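Side-chain contact in sulfate transporter 4.1, chloroplastic (Arabidopsis thaliana, PDB 7LHV), which carries sulfate across the membrane together with protons and may help to regulate sulfate assimilation: residues 164-169 with 327-332. Sequence-based numbering, arbitrary orientation.
Sequences GGIADT and FDHAKT
At the C-terminal end of helix 153-166, beside the 3-10 turn 327-329 that leads toward helix 330-358 in the membrane domain of this SLC26-family transporter, I166 touches T332 and H329. Its longer branch faces T332: CD1 of I166 meets the methyl CG2 of T332 tip to tip at 3.6 Å, and CG1 of I166 lies 4.0 Å from that same methyl. Threonine suits the place because its CG2, anti to the backbone N, offers a methyl to the isoleucine, while OG1 lies beside the N. With chi1 of I166 near -64°, CG1 sits beside the backbone N and CG2 anti to it, and CG2 comes obliquely to the imidazole of H329, 4.0 Å from ND1, as the two side chains slide past each other in opposite directions. Beta-branching lets I166 put CD1 on T332 and CG2 near H329 at the same time. L177 of helix 173-194 touches both I166 and H329, so that helix packs against the same spot. Cutting I166 back to an alanine here is likely to open a gap beside the T332 methyl and cost the H329 ring its contact with CG2, weakening the tie between the two segments. No hydrogen bond or salt bridge crosses the contact, which buries just 131 Å² near the surface; the touch between the two segments rests on van der Waals and hydrophobic contact, without a directional polar bond.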
loop_
_atom_site.group_PDB
_atom_site.type_symbol
_atom_site.label_atom_id
_atom_site.label_comp_id
_atom_site.label_asym_id
_atom_site.label_seq_id
_atom_site.Cartn_x
_atom_site.Cartn_y
_atom_site.Cartn_z
ATOM N N GLY A 164 -27.688 3.192 -9.227
ATOM C CA GLY A 164 -28.336 4.388 -8.722
ATOM C C GLY A 164 -27.458 5.614 -8.819
ATOM O O GLY A 164 -27.955 6.721 -9.042
ATOM N N GLY A 165 -26.145 5.443 -8.649
ATOM C CA GLY A 165 -25.240 6.549 -8.896
ATOM C C GLY A 165 -25.181 6.971 -10.347
ATOM O O GLY A 165 -24.821 8.117 -10.633
ATOM N N ILE A 166 -25.530 6.075 -11.269
ATOM C CA ILE A 166 -25.535 6.429 -12.686
ATOM C C ILE A 166 -26.952 6.719 -13.175
ATOM O O ILE A 166 -27.247 7.834 -13.619
ATOM C CB ILE A 166 -24.879 5.328 -13.535
ATOM C CG1 ILE A 166 -23.403 5.188 -13.162
ATOM C CG2 ILE A 166 -25.026 5.642 -15.011
ATOM C CD1 ILE A 166 -22.687 4.116 -13.934
ATOM N N ALA A 167 -27.836 5.728 -13.098
ATOM C CA ALA A 167 -29.187 5.835 -13.635
ATOM C C ALA A 167 -30.199 5.946 -12.502
ATOM O O ALA A 167 -30.083 5.258 -11.483
ATOM C CB ALA A 167 -29.524 4.630 -14.516
ATOM N N ASP A 168 -31.196 6.811 -12.684
ATOM C CA ASP A 168 -32.153 7.088 -11.617
ATOM C C ASP A 168 -33.410 6.223 -11.714
ATOM O O ASP A 168 -33.698 5.438 -10.806
ATOM C CB ASP A 168 -32.516 8.580 -11.620
ATOM C CG ASP A 168 -32.956 9.076 -12.987
ATOM O OD1 ASP A 168 -32.918 8.281 -13.950
ATOM O OD2 ASP A 168 -33.341 10.259 -13.098
ATOM N N THR A 169 -34.166 6.350 -12.810
ATOM C CA THR A 169 -35.435 5.642 -12.941
ATOM C C THR A 169 -35.662 5.132 -14.360
ATOM O O THR A 169 -36.811 4.961 -14.781
ATOM C CB THR A 169 -36.615 6.531 -12.531
ATOM O OG1 THR A 169 -36.453 7.836 -13.100
ATOM C CG2 THR A 169 -36.711 6.642 -11.014
ATOM N N PHE A 327 -21.530 0.297 -23.857
ATOM C CA PHE A 327 -20.110 0.439 -23.552
ATOM C C PHE A 327 -19.729 1.880 -23.232
ATOM O O PHE A 327 -18.654 2.113 -22.670
ATOM C CB PHE A 327 -19.270 -0.075 -24.721
ATOM C CG PHE A 327 -18.986 -1.543 -24.660
ATOM C CD1 PHE A 327 -17.921 -2.024 -23.919
ATOM C CD2 PHE A 327 -19.780 -2.446 -25.342
ATOM C CE1 PHE A 327 -17.655 -3.374 -23.862
ATOM C CE2 PHE A 327 -19.519 -3.799 -25.290
ATOM C CZ PHE A 327 -18.455 -4.264 -24.548
ATOM N N ASP A 328 -20.588 2.846 -23.572
ATOM C CA ASP A 328 -20.265 4.254 -23.370
ATOM C C ASP A 328 -20.080 4.589 -21.896
ATOM O O ASP A 328 -19.323 5.507 -21.560
ATOM C CB ASP A 328 -21.359 5.129 -23.979
ATOM C CG ASP A 328 -21.383 5.060 -25.496
ATOM O OD1 ASP A 328 -20.310 4.832 -26.097
ATOM O OD2 ASP A 328 -22.473 5.233 -26.085
ATOM N N HIS A 329 -20.754 3.863 -21.007
ATOM C CA HIS A 329 -20.610 4.062 -19.572
ATOM C C HIS A 329 -19.547 3.167 -18.961
ATOM O O HIS A 329 -19.365 3.192 -17.740
ATOM C CB HIS A 329 -21.944 3.813 -18.862
ATOM C CG HIS A 329 -23.040 4.743 -19.275
ATOM N ND1 HIS A 329 -23.293 5.931 -18.627
ATOM C CD2 HIS A 329 -23.962 4.646 -20.259
ATOM C CE1 HIS A 329 -24.319 6.534 -19.202
ATOM N NE2 HIS A 329 -24.743 5.773 -20.194
ATOM N N ALA A 330 -18.840 2.387 -19.780
ATOM C CA ALA A 330 -17.920 1.391 -19.243
ATOM C C ALA A 330 -16.867 2.026 -18.349
ATOM O O ALA A 330 -16.546 1.482 -17.288
ATOM C CB ALA A 330 -17.263 0.615 -20.382
ATOM N N LYS A 331 -16.324 3.180 -18.746
ATOM C CA LYS A 331 -15.289 3.820 -17.936
ATOM C C LYS A 331 -15.814 4.242 -16.571
ATOM O O LYS A 331 -15.045 4.319 -15.606
ATOM C CB LYS A 331 -14.699 5.021 -18.675
ATOM C CG LYS A 331 -13.957 4.656 -19.951
ATOM C CD LYS A 331 -13.467 5.889 -20.693
ATOM C CE LYS A 331 -12.808 5.522 -22.016
ATOM N NZ LYS A 331 -12.376 6.730 -22.778
ATOM N N THR A 332 -17.111 4.520 -16.466
ATOM C CA THR A 332 -17.687 4.861 -15.173
ATOM C C THR A 332 -17.754 3.646 -14.256
ATOM O O THR A 332 -17.799 3.796 -13.030
ATOM C CB THR A 332 -19.079 5.459 -15.377
ATOM O OG1 THR A 332 -19.004 6.486 -16.372
ATOM C CG2 THR A 332 -19.611 6.062 -14.086
#